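Local coordinates for conserved hypothetical protein (Corynebacterium diphtheriae NCTC 13129, PDB 2GS5) that is of unknown function but belongs to the YqgE/AlgH (UPF0301) family of conserved bacterial proteins, at residues 30-42 / 46-58. Numbering follows the deposited sequence.
Sequences EDFARSVILIIEH and ATFGVNLASRSDV
The imidazole of His42 meets Thr47 with its edge: ND1 is hydrogen-bonded to Thr47 OG1 at 2.8 Å, near the ring plane. The two form a non-hydrogen-bonded pair with both side chains on the same face of the sheet; CG of His42 anti to the backbone N (chi1 -179°) brings ND1 to the hydroxyl. On the other face the Phe48 ring runs alongside Glu41, both side chains pointing the same way, carboxylate and ring planes 54° apart; Glu41 CG meets CD2 of Phe48 obliquely at 3.7 Å. The amide of Asn51 is gripped from both faces: OD1 accepts from Val36 N (3.0 Å) above one face and from Ala53 N (3.1 Å) above the other. The second bond closes an Asx turn, while ND2 reaches Ala33 O through a water. Strands 36-42 and 47-51 form a twisted antiparallel beta hairpin (141° between their directions) in the mixed sheet, with strand 19-23 beside the first and strand 129-141 beside the second. A classic beta bulge sets Ile40 and Glu41 both against Phe48, whose O takes a bond from Ile40 N and a weak one from Glu41 N. Gly49 has no side chain, and Ile37 CG2 lies 3.7 Å from its CA, where a CB would collide with it. From the bulge, Ile40 reaches Val50, the two side chains crossing at about a right angle (CG2 to CG2 4.1 Å), and Leu52 CD2 packs on Leu38 CB at 4.0 Å.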
loop_
_atom_site.group_PDB
_atom_site.type_symbol
_atom_site.label_atom_id
_atom_site.label_comp_id
_atom_site.label_asym_id
_atom_site.label_seq_id
_atom_site.Cartn_x
_atom_site.Cartn_y
_atom_site.Cartn_z
ATOM N N GLU A 30 14.097 -1.591 10.922
ATOM C CA GLU A 30 13.616 -0.230 10.798
ATOM C C GLU A 30 12.838 -0.009 9.496
ATOM O O GLU A 30 11.837 0.700 9.491
ATOM C CB GLU A 30 14.754 0.779 10.959
ATOM C CG GLU A 30 15.909 0.647 9.991
ATOM C CD GLU A 30 17.030 1.632 10.302
ATOM O OE1 GLU A 30 17.496 1.663 11.459
ATOM O OE2 GLU A 30 17.447 2.382 9.398
ATOM N N ASP A 31 13.272 -0.635 8.404
ATOM C CA ASP A 31 12.604 -0.445 7.120
ATOM C C ASP A 31 11.226 -1.097 7.023
ATOM O O ASP A 31 10.410 -0.664 6.214
ATOM C CB ASP A 31 13.466 -0.971 5.962
ATOM C CG ASP A 31 14.685 -0.109 5.680
ATOM O OD1 ASP A 31 14.763 1.038 6.171
ATOM O OD2 ASP A 31 15.587 -0.588 4.958
ATOM N N PHE A 32 10.965 -2.148 7.796
ATOM C CA PHE A 32 9.726 -2.915 7.618
ATOM C C PHE A 32 8.855 -3.081 8.861
ATOM O O PHE A 32 7.734 -3.573 8.765
ATOM C CB PHE A 32 10.034 -4.292 7.023
ATOM C CG PHE A 32 10.618 -4.227 5.650
ATOM C CD1 PHE A 32 9.790 -4.051 4.561
ATOM C CD2 PHE A 32 11.986 -4.330 5.442
ATOM C CE1 PHE A 32 10.313 -3.973 3.283
ATOM C CE2 PHE A 32 12.502 -4.267 4.172
ATOM C CZ PHE A 32 11.669 -4.084 3.097
ATOM N N ALA A 33 9.354 -2.666 10.021
ATOM C CA ALA A 33 8.576 -2.833 11.237
ATOM C C ALA A 33 7.228 -2.129 11.096
ATOM O O ALA A 33 7.155 -0.968 10.662
ATOM C CB ALA A 33 9.333 -2.303 12.450
ATOM N N ARG A 34 6.171 -2.857 11.452
ATOM C CA ARG A 34 4.807 -2.335 11.438
ATOM C C ARG A 34 4.423 -1.716 10.096
ATOM O O ARG A 34 3.663 -0.759 10.034
ATOM C CB ARG A 34 4.609 -1.345 12.590
ATOM C CG ARG A 34 4.925 -1.952 13.974
ATOM C CD ARG A 34 4.088 -3.199 14.308
ATOM N NE ARG A 34 4.649 -3.971 15.420
ATOM C CZ ARG A 34 4.227 -3.919 16.679
ATOM N NH1 ARG A 34 4.810 -4.681 17.595
ATOM N NH2 ARG A 34 3.225 -3.124 17.033
ATOM N N SER A 35 4.945 -2.298 9.022
ATOM C CA SER A 35 4.593 -1.860 7.685
ATOM C C SER A 35 3.302 -2.511 7.208
ATOM O O SER A 35 2.870 -3.562 7.704
ATOM C CB SER A 35 5.734 -2.147 6.705
ATOM O OG SER A 35 6.081 -3.516 6.654
ATOM N N VAL A 36 2.684 -1.846 6.238
ATOM C CA VAL A 36 1.516 -2.351 5.527
ATOM C C VAL A 36 1.813 -2.128 4.059
ATOM O O VAL A 36 1.672 -1.008 3.559
ATOM C CB VAL A 36 0.233 -1.597 5.911
ATOM C CG1 VAL A 36 -0.959 -2.093 5.099
ATOM C CG2 VAL A 36 -0.027 -1.720 7.415
ATOM N N ILE A 37 2.257 -3.183 3.380
ATOM C CA ILE A 37 2.808 -3.010 2.040
ATOM C C ILE A 37 1.786 -3.385 0.986
ATOM O O ILE A 37 1.423 -4.541 0.854
ATOM C CB ILE A 37 4.114 -3.800 1.864
ATOM C CG1 ILE A 37 5.149 -3.294 2.885
ATOM C CG2 ILE A 37 4.658 -3.633 0.425
ATOM C CD1 ILE A 37 6.381 -4.106 2.961
ATOM N N LEU A 38 1.317 -2.378 0.255
ATOM C CA LEU A 38 0.391 -2.583 -0.854
ATOM C C LEU A 38 1.132 -3.166 -2.044
ATOM O O LEU A 38 2.068 -2.556 -2.557
ATOM C CB LEU A 38 -0.240 -1.257 -1.259
ATOM C CG LEU A 38 -1.180 -1.263 -2.458
ATOM C CD1 LEU A 38 -2.432 -2.062 -2.164
ATOM C CD2 LEU A 38 -1.531 0.165 -2.866
ATOM N N ILE A 39 0.703 -4.344 -2.482
ATOM C CA ILE A 39 1.276 -4.978 -3.666
ATOM C C ILE A 39 0.783 -4.243 -4.908
ATOM O O ILE A 39 -0.427 -4.116 -5.128
ATOM C CB ILE A 39 0.922 -6.485 -3.737
ATOM C CG1 ILE A 39 1.506 -7.209 -2.521
ATOM C CG2 ILE A 39 1.407 -7.106 -5.055
ATOM C CD1 ILE A 39 1.040 -8.642 -2.382
ATOM N N ILE A 40 1.730 -3.724 -5.693
ATOM C CA ILE A 40 1.405 -2.949 -6.903
ATOM C C ILE A 40 1.759 -3.682 -8.199
ATOM O O ILE A 40 1.357 -3.256 -9.291
ATOM C CB ILE A 40 2.102 -1.559 -6.873
ATOM C CG1 ILE A 40 3.634 -1.689 -6.872
ATOM C CG2 ILE A 40 1.623 -0.761 -5.660
ATOM C CD1 ILE A 40 4.350 -0.346 -6.841
ATOM N N GLU A 41 2.523 -4.755 -8.087
ATOM C CA GLU A 41 2.884 -5.584 -9.237
ATOM C C GLU A 41 3.300 -6.951 -8.721
ATOM O O GLU A 41 4.090 -7.055 -7.792
ATOM C CB GLU A 41 4.027 -4.943 -10.020
ATOM C CG GLU A 41 4.605 -5.798 -11.139
ATOM C CD GLU A 41 3.821 -5.732 -12.442
ATOM O OE1 GLU A 41 2.835 -4.967 -12.541
ATOM O OE2 GLU A 41 4.209 -6.460 -13.363
ATOM N N HIS A 42 2.790 -8.002 -9.343
ATOM C CA HIS A 42 3.094 -9.349 -8.914
ATOM C C HIS A 42 3.189 -10.198 -10.158
ATOM O O HIS A 42 2.182 -10.472 -10.823
ATOM C CB HIS A 42 2.012 -9.849 -7.959
ATOM C CG HIS A 42 2.245 -11.230 -7.446
ATOM N ND1 HIS A 42 3.377 -11.591 -6.745
ATOM C CD2 HIS A 42 1.486 -12.349 -7.535
ATOM C CE1 HIS A 42 3.299 -12.867 -6.414
ATOM N NE2 HIS A 42 2.165 -13.352 -6.891
ATOM N N ALA A 46 9.079 -10.461 -10.455
ATOM C CA ALA A 46 9.206 -10.145 -9.019
ATOM C C ALA A 46 7.881 -9.655 -8.467
ATOM O O ALA A 46 6.917 -9.525 -9.209
ATOM C CB ALA A 46 10.266 -9.087 -8.802
ATOM N N THR A 47 7.840 -9.395 -7.160
ATOM C CA THR A 47 6.694 -8.756 -6.538
ATOM C C THR A 47 7.167 -7.405 -6.035
ATOM O O THR A 47 8.244 -7.316 -5.443
ATOM C CB THR A 47 6.158 -9.573 -5.359
ATOM O OG1 THR A 47 5.906 -10.906 -5.802
ATOM C CG2 THR A 47 4.872 -8.973 -4.798
ATOM N N PHE A 48 6.380 -6.366 -6.296
ATOM C CA PHE A 48 6.712 -5.006 -5.871
ATOM C C PHE A 48 5.606 -4.452 -5.017
ATOM O O PHE A 48 4.427 -4.710 -5.278
ATOM C CB PHE A 48 6.872 -4.086 -7.083
ATOM C CG PHE A 48 7.947 -4.529 -8.035
ATOM C CD1 PHE A 48 9.224 -4.007 -7.945
ATOM C CD2 PHE A 48 7.675 -5.476 -9.015
ATOM C CE1 PHE A 48 10.213 -4.418 -8.830
ATOM C CE2 PHE A 48 8.655 -5.894 -9.903
ATOM C CZ PHE A 48 9.929 -5.356 -9.802
ATOM N N GLY A 49 5.963 -3.652 -4.021
ATOM C CA GLY A 49 4.977 -3.016 -3.179
ATOM C C GLY A 49 5.429 -1.695 -2.621
ATOM O O GLY A 49 6.607 -1.353 -2.708
ATOM N N VAL A 50 4.464 -0.935 -2.116
ATOM C CA VAL A 50 4.760 0.287 -1.386
ATOM C C VAL A 50 4.112 0.253 0.004
ATOM O O VAL A 50 2.910 -0.017 0.171
ATOM C CB VAL A 50 4.322 1.566 -2.166
ATOM C CG1 VAL A 50 5.190 1.783 -3.430
ATOM C CG2 VAL A 50 2.837 1.542 -2.511
ATOM N N ASN A 51 4.932 0.545 1.006
ATOM C CA ASN A 51 4.442 0.706 2.361
ATOM C C ASN A 51 3.473 1.875 2.412
ATOM O O ASN A 51 3.744 2.921 1.819
ATOM C CB ASN A 51 5.623 0.949 3.298
ATOM C CG ASN A 51 5.250 0.875 4.771
ATOM O OD1 ASN A 51 4.136 0.505 5.146
ATOM N ND2 ASN A 51 6.208 1.234 5.621
ATOM N N LEU A 52 2.361 1.685 3.118
ATOM C CA LEU A 52 1.340 2.712 3.300
ATOM C C LEU A 52 1.425 3.421 4.650
ATOM O O LEU A 52 0.698 4.390 4.883
ATOM C CB LEU A 52 -0.054 2.085 3.176
ATOM C CG LEU A 52 -0.355 1.327 1.887
ATOM C CD1 LEU A 52 -1.799 0.822 1.912
ATOM C CD2 LEU A 52 -0.120 2.219 0.671
ATOM N N ALA A 53 2.310 2.941 5.522
ATOM C CA ALA A 53 2.267 3.282 6.942
ATOM C C ALA A 53 3.240 4.356 7.389
ATOM O O ALA A 53 3.209 4.753 8.566
ATOM C CB ALA A 53 2.481 2.014 7.778
ATOM N N SER A 54 4.087 4.847 6.487
ATOM C CA SER A 54 5.209 5.693 6.892
ATOM C C SER A 54 5.316 6.997 6.104
ATOM O O SER A 54 5.893 7.043 5.036
ATOM C CB SER A 54 6.511 4.917 6.762
ATOM O OG SER A 54 7.578 5.637 7.361
ATOM N N ARG A 55 4.777 8.060 6.676
ATOM C CA ARG A 55 4.819 9.383 6.083
ATOM C C ARG A 55 6.228 9.982 6.197
ATOM O O ARG A 55 6.904 9.799 7.219
ATOM C CB ARG A 55 3.824 10.247 6.855
ATOM C CG ARG A 55 3.346 11.479 6.174
ATOM C CD ARG A 55 2.906 12.489 7.188
ATOM N NE ARG A 55 3.886 13.568 7.173
ATOM C CZ ARG A 55 3.608 14.864 7.103
ATOM N NH1 ARG A 55 2.352 15.305 7.151
ATOM N NH2 ARG A 55 4.606 15.729 7.056
ATOM N N SER A 56 6.677 10.689 5.157
ATOM C CA SER A 56 7.918 11.468 5.242
ATOM C C SER A 56 7.612 12.933 5.529
ATOM O O SER A 56 6.457 13.350 5.541
ATOM C CB SER A 56 8.748 11.348 3.960
ATOM O OG SER A 56 8.360 12.303 2.981
ATOM N N ASP A 57 8.670 13.705 5.736
ATOM C CA ASP A 57 8.544 15.139 5.972
ATOM C C ASP A 57 8.748 15.960 4.696
ATOM O O ASP A 57 8.845 17.188 4.760
ATOM C CB ASP A 57 9.532 15.564 7.058
ATOM C CG ASP A 57 9.244 14.892 8.388
ATOM O OD1 ASP A 57 8.117 15.065 8.912
ATOM O OD2 ASP A 57 10.135 14.185 8.907
ATOM N N VAL A 58 8.779 15.296 3.541
ATOM C CA VAL A 58 8.980 15.974 2.266
ATOM C C VAL A 58 7.630 16.278 1.616
ATOM O O VAL A 58 6.867 15.375 1.293
ATOM C CB VAL A 58 9.830 15.121 1.299
ATOM C CG1 VAL A 58 10.011 15.846 -0.030
ATOM C CG2 VAL A 58 11.191 14.783 1.934
HETATM O O HOH W 1 6.577 1.005 8.570
#